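Local coordinates for bifunctional endomannanase/endoglucanase (Caldanaerobius polysaccharolyticus, PDB 3W0K), which probably hydrolyses internal linkages of beta-mannan and cellulose-type beta-glucan chains, as a family 5 glycoside hydrolase with a beta/alpha-barrel fold, at residues A[23-29]-A[71-77]; A[1-5]-A[326-330]. One frame throughout, in Å; residues are numbered along the deposited sequence.

In the fold
Interaction 2 ties residues 1-5, at the start of strand 4-7, to the C-terminal tail that follows helix 319-327, beside the seam where strand 4-7 pairs with strand 287-290. Interaction 1, nested along the chain inside the loop so closed, sets the first turn of helix 25-33 against the last turn of helix 62-74. Helix 25-33 is the next element after strand 4-7. The contact centres lie about 17 Å apart and the nearest atoms about 7 Å, without touching, so the two are separate contacts of one eight-stranded parallel barrel, one between helices of its outer layer, the other where its first strand begins.

Interaction 1. Residues A[23-29]-A[71-77]; sequences PDKKALD and ECSARNI
CG of R75 stands anti to the carbonyl carbon (chi1 -62°) and the chain then runs extended to NE, which carries the guanidinium across L28 to D29; the bend of E71 at chi2 swings its carboxylate back to the same group. R75 NE donates to D29 OD1 at 2.7 Å, nearly straight at 159°. The acceptor lies near the guanidinium plane, while the donor stands 42° out of the carboxylate plane; OD1 alone bonds directly, and D29 OD2 is joined to R75 NH2 through water 1. On the far side NH1 serves two acceptors, E71 O at 2.9 Å and, at the anti lone pair, E71 OE1 at 2.7 Å. Bonds from three nitrogens thus fix the rotation of the group, while K25 CA sits over one face and K25 CB lies 3.7 Å from R75 NH2. A methionine in place of R75 would probably leave D29 and E71 without their shared positive partner and free the E71 carboxylate to turn.

Apolar atoms lie beside this network. L28 CB rests 3.5 Å from R75 CD, its CD1 branch touches E71 CB, and CD2 reaches I77 CD1 at 4.2 Å, with V39 of strand 38-44 touching L28, C72 and I77. P23 CG meets E71 CG at 3.7 Å. N76, with positive phi, ends helix 62-74 in a Schellman motif, in which I77 N bonds to C72 O before strand 78-83 begins; the whole joins two successive helices on the outside of a (beta/alpha)8 barrel.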
loop_
_atom_site.group_PDB
_atom_site.type_symbol
_atom_site.label_atom_id
_atom_site.label_comp_id
_atom_site.label_asym_id
_atom_site.label_seq_id
_atom_site.Cartn_x
_atom_site.Cartn_y
_atom_site.Cartn_z
ATOM N N PRO A 23 -0.495 8.967 16.298
ATOM C CA PRO A 23 0.591 8.166 15.727
ATOM C C PRO A 23 1.207 7.264 16.794
ATOM O O PRO A 23 1.297 7.640 17.968
ATOM C CB PRO A 23 1.579 9.228 15.236
ATOM C CG PRO A 23 1.334 10.378 16.172
ATOM C CD PRO A 23 -0.170 10.401 16.260
ATOM N N ASP A 24 1.555 6.047 16.392
ATOM C CA ASP A 24 2.164 5.080 17.295
ATOM C C ASP A 24 3.651 5.420 17.391
ATOM O O ASP A 24 4.476 4.862 16.664
ATOM C CB ASP A 24 1.965 3.667 16.739
ATOM C CG ASP A 24 2.347 2.578 17.729
ATOM O OD1 ASP A 24 3.162 2.830 18.644
ATOM O OD2 ASP A 24 1.835 1.452 17.569
ATOM N N LYS A 25 3.983 6.340 18.293
ATOM C CA LYS A 25 5.362 6.778 18.469
ATOM C C LYS A 25 6.333 5.659 18.836
ATOM O O LYS A 25 7.465 5.639 18.355
ATOM C CB LYS A 25 5.433 7.937 19.466
ATOM C CG LYS A 25 4.761 9.201 18.935
ATOM C CD LYS A 25 4.944 10.404 19.849
ATOM C CE LYS A 25 4.081 10.315 21.091
ATOM N NZ LYS A 25 4.164 11.571 21.892
ATOM N N LYS A 26 5.882 4.705 19.647
ATOM C CA LYS A 26 6.740 3.584 20.025
ATOM C C LYS A 26 7.073 2.722 18.805
ATOM O O LYS A 26 8.209 2.271 18.650
ATOM C CB LYS A 26 6.091 2.746 21.129
ATOM C CG LYS A 26 6.035 3.452 22.482
ATOM C CD LYS A 26 5.391 2.565 23.545
ATOM C CE LYS A 26 5.340 3.251 24.903
ATOM N NZ LYS A 26 4.453 4.450 24.915
ATOM N N ALA A 27 6.092 2.511 17.928
ATOM C CA ALA A 27 6.320 1.729 16.713
ATOM C C ALA A 27 7.269 2.492 15.788
ATOM O O ALA A 27 8.178 1.906 15.200
ATOM C CB ALA A 27 4.997 1.443 15.992
ATOM N N LEU A 28 7.062 3.803 15.669
ATOM C CA LEU A 28 7.919 4.625 14.822
ATOM C C LEU A 28 9.361 4.602 15.330
ATOM O O LEU A 28 10.299 4.589 14.532
ATOM C CB LEU A 28 7.389 6.059 14.735
ATOM C CG LEU A 28 6.040 6.234 14.029
ATOM C CD1 LEU A 28 5.640 7.700 14.039
ATOM C CD2 LEU A 28 6.125 5.723 12.600
ATOM N N ASP A 29 9.533 4.583 16.654
ATOM C CA ASP A 29 10.867 4.519 17.254
ATOM C C ASP A 29 11.526 3.198 16.859
ATOM O O ASP A 29 12.722 3.153 16.580
ATOM C CB ASP A 29 10.796 4.613 18.784
ATOM C CG ASP A 29 10.616 6.039 19.289
ATOM O OD1 ASP A 29 10.868 7.002 18.532
ATOM O OD2 ASP A 29 10.239 6.192 20.469
ATOM N N GLU A 71 5.659 13.415 13.320
ATOM C CA GLU A 71 6.321 12.320 14.017
ATOM C C GLU A 71 7.194 11.467 13.095
ATOM O O GLU A 71 8.254 10.997 13.503
ATOM C CB GLU A 71 5.302 11.470 14.781
ATOM C CG GLU A 71 4.531 12.243 15.863
ATOM C CD GLU A 71 5.411 12.830 16.964
ATOM O OE1 GLU A 71 6.574 12.404 17.127
ATOM O OE2 GLU A 71 4.924 13.727 17.687
ATOM N N CYS A 72 6.770 11.287 11.847
ATOM C CA CYS A 72 7.568 10.517 10.896
ATOM C C CYS A 72 8.831 11.303 10.540
ATOM O O CYS A 72 9.941 10.772 10.605
ATOM C CB CYS A 72 6.766 10.214 9.625
ATOM S SG CYS A 72 5.549 8.892 9.810
ATOM N N SER A 73 8.659 12.575 10.191
ATOM C CA SER A 73 9.785 13.430 9.823
ATOM C C SER A 73 10.824 13.565 10.934
ATOM O O SER A 73 12.027 13.564 10.666
ATOM C CB SER A 73 9.292 14.819 9.401
ATOM O OG SER A 73 8.625 14.763 8.150
ATOM N N ALA A 74 10.360 13.653 12.178
ATOM C CA ALA A 74 11.260 13.786 13.321
ATOM C C ALA A 74 12.198 12.588 13.455
ATOM O O ALA A 74 13.314 12.717 13.961
ATOM C CB ALA A 74 10.458 13.966 14.601
ATOM N N ARG A 75 11.747 11.436 12.966
ATOM C CA ARG A 75 12.516 10.194 13.034
ATOM C C ARG A 75 13.127 9.780 11.693
ATOM O O ARG A 75 13.484 8.612 11.497
ATOM C CB ARG A 75 11.624 9.075 13.572
ATOM C CG ARG A 75 11.121 9.322 14.977
ATOM C CD ARG A 75 9.973 8.397 15.328
ATOM N NE ARG A 75 9.552 8.574 16.715
ATOM C CZ ARG A 75 8.828 9.591 17.163
ATOM N NH1 ARG A 75 8.419 10.542 16.332
ATOM N NH2 ARG A 75 8.545 9.682 18.456
ATOM N N ASN A 76 13.243 10.737 10.773
ATOM C CA ASN A 76 13.809 10.491 9.446
ATOM C C ASN A 76 13.076 9.383 8.690
ATOM O O ASN A 76 13.690 8.537 8.041
ATOM C CB ASN A 76 15.307 10.178 9.540
ATOM C CG ASN A 76 16.143 11.407 9.854
ATOM O OD1 ASN A 76 15.713 12.537 9.630
ATOM N ND2 ASN A 76 17.355 11.188 10.353
ATOM N N ILE A 77 11.754 9.396 8.806
ATOM C CA ILE A 77 10.906 8.423 8.134
ATOM C C ILE A 77 10.049 9.163 7.119
ATOM O O ILE A 77 9.435 10.177 7.446
ATOM C CB ILE A 77 9.982 7.702 9.148
ATOM C CG1 ILE A 77 10.815 6.812 10.075
ATOM C CG2 ILE A 77 8.926 6.876 8.421
ATOM C CD1 ILE A 77 10.029 6.206 11.217
HETATM O O HOH W 1 9.036 8.539 20.986
#

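Interaction 2. Residues A[1-5]-A[326-330]; sequences MKKYG and VENRV
The CA atoms come nearest at 7.1 Å for K2 and V330 and 7.4 Å for Y4 and R329, the tail having left helical geometry at N328 to run on past the start of strand 4-7. Bridging that gap is mostly the work of Y4. Its ring lies beneath the aliphatic chain of R329: CG of R329 stands 3.6 Å from the Y4 ring centroid and only 6° off the normal, a CH-pi contact over the face, and CD continues over the CG end of the ring. R329 then bends at chi3, and its guanidinium goes on to T34 O and to a cation-pi contact with F36.

The Y4 hydroxyl marks the other end of the contact. V330 N donates to Y4 OH at 2.9 Å, with an N-H...O angle of 158°, so a backbone amide of the last residue is held by a side chain of the first strand. Here the eight-stranded barrel closes on itself: G5 pairs through its backbone with Y288 and L290 of strand 287-290, and the Y288 ring meets Y4 edge-to-face. Water 3, in the plane of the tyrosine ring, lies 2.6 Å from Y4 OH and also bonds to N328 O.

V330 places CG2 between its backbone N and carbonyl carbon, from where this methyl packs 3.3 Å from Y4 OH and 3.8 Å from K2 CG. On the carboxylate side, water 2 accepts from K2 N and donates to V330 O, linking the two chain ends through solvent.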
loop_
_atom_site.group_PDB
_atom_site.type_symbol
_atom_site.label_atom_id
_atom_site.label_comp_id
_atom_site.label_asym_id
_atom_site.label_seq_id
_atom_site.Cartn_x
_atom_site.Cartn_y
_atom_site.Cartn_z
ATOM N N MET A 1 18.498 6.479 -1.866
ATOM C CA MET A 1 18.123 5.534 -0.774
ATOM C C MET A 1 16.732 4.954 -1.006
ATOM O O MET A 1 15.760 5.694 -1.177
ATOM C CB MET A 1 18.182 6.238 0.578
ATOM N N LYS A 2 16.643 3.627 -1.014
ATOM C CA LYS A 2 15.370 2.949 -1.226
ATOM C C LYS A 2 14.493 3.040 0.019
ATOM O O LYS A 2 14.995 3.153 1.141
ATOM C CB LYS A 2 15.592 1.485 -1.612
ATOM C CG LYS A 2 16.472 1.290 -2.837
ATOM C CD LYS A 2 15.914 2.000 -4.053
ATOM C CE LYS A 2 16.879 1.905 -5.221
ATOM N NZ LYS A 2 16.352 2.600 -6.428
ATOM N N LYS A 3 13.182 2.991 -0.192
ATOM C CA LYS A 3 12.213 3.091 0.894
ATOM C C LYS A 3 11.792 1.741 1.458
ATOM O O LYS A 3 11.238 0.902 0.742
ATOM C CB LYS A 3 10.985 3.865 0.413
ATOM C CG LYS A 3 11.271 5.331 0.149
ATOM C CD LYS A 3 10.149 5.993 -0.628
ATOM C CE LYS A 3 10.376 7.493 -0.738
ATOM N NZ LYS A 3 11.652 7.828 -1.433
ATOM N N TYR A 4 12.038 1.551 2.752
ATOM C CA TYR A 4 11.688 0.309 3.437
ATOM C C TYR A 4 10.895 0.620 4.691
ATOM O O TYR A 4 11.333 1.399 5.538
ATOM C CB TYR A 4 12.947 -0.464 3.830
ATOM C CG TYR A 4 13.825 -0.815 2.663
ATOM C CD1 TYR A 4 13.499 -1.870 1.817
ATOM C CD2 TYR A 4 14.977 -0.081 2.394
ATOM C CE1 TYR A 4 14.302 -2.188 0.725
ATOM C CE2 TYR A 4 15.785 -0.388 1.309
ATOM C CZ TYR A 4 15.443 -1.439 0.481
ATOM O OH TYR A 4 16.247 -1.741 -0.587
ATOM N N GLY A 5 9.735 -0.006 4.829
ATOM C CA GLY A 5 8.942 0.267 6.004
ATOM C C GLY A 5 7.693 -0.556 6.183
ATOM O O GLY A 5 7.633 -1.736 5.823
ATOM N N VAL A 326 15.458 -6.902 6.867
ATOM C CA VAL A 326 16.678 -6.101 6.924
ATOM C C VAL A 326 17.723 -6.559 5.905
ATOM O O VAL A 326 18.331 -5.739 5.216
ATOM C CB VAL A 326 17.295 -6.136 8.349
ATOM C CG1 VAL A 326 18.650 -5.437 8.369
ATOM C CG2 VAL A 326 16.349 -5.477 9.338
ATOM N N GLU A 327 17.905 -7.872 5.800
ATOM C CA GLU A 327 18.884 -8.464 4.892
ATOM C C GLU A 327 18.655 -8.155 3.415
ATOM O O GLU A 327 19.610 -8.057 2.641
ATOM C CB GLU A 327 18.942 -9.981 5.121
ATOM C CG GLU A 327 19.747 -10.786 4.091
ATOM C CD GLU A 327 21.233 -10.434 4.047
ATOM O OE1 GLU A 327 21.785 -9.957 5.064
ATOM O OE2 GLU A 327 21.854 -10.650 2.983
ATOM N N ASN A 328 17.398 -7.968 3.026
ATOM C CA ASN A 328 17.096 -7.701 1.629
ATOM C C ASN A 328 17.006 -6.242 1.195
ATOM O O ASN A 328 16.534 -5.934 0.098
ATOM C CB ASN A 328 15.889 -8.526 1.193
ATOM C CG ASN A 328 16.217 -10.002 1.117
ATOM O OD1 ASN A 328 16.839 -10.456 0.155
ATOM N ND2 ASN A 328 15.872 -10.746 2.163
ATOM N N ARG A 329 17.506 -5.352 2.046
ATOM C CA ARG A 329 17.546 -3.929 1.735
ATOM C C ARG A 329 18.845 -3.687 0.963
ATOM O O ARG A 329 19.804 -4.451 1.104
ATOM C CB ARG A 329 17.535 -3.089 3.020
ATOM C CG ARG A 329 16.320 -3.343 3.903
ATOM C CD ARG A 329 16.109 -2.279 4.978
ATOM N NE ARG A 329 17.141 -2.264 6.009
ATOM C CZ ARG A 329 16.904 -2.053 7.303
ATOM N NH1 ARG A 329 15.667 -1.851 7.740
ATOM N NH2 ARG A 329 17.913 -2.000 8.159
ATOM N N VAL A 330 18.853 -2.673 0.101
ATOM C CA VAL A 330 20.047 -2.324 -0.671
ATOM C C VAL A 330 20.386 -0.844 -0.477
ATOM O O VAL A 330 19.545 -0.118 0.098
ATOM C CB VAL A 330 19.888 -2.620 -2.192
ATOM C CG1 VAL A 330 19.672 -4.108 -2.425
ATOM C CG2 VAL A 330 18.745 -1.810 -2.786
ATOM O OXT VAL A 330 21.493 -0.428 -0.884
HETATM O O HOH W 2 19.097 2.517 -0.316
HETATM O O HOH W 3 15.790 -3.968 -1.861
#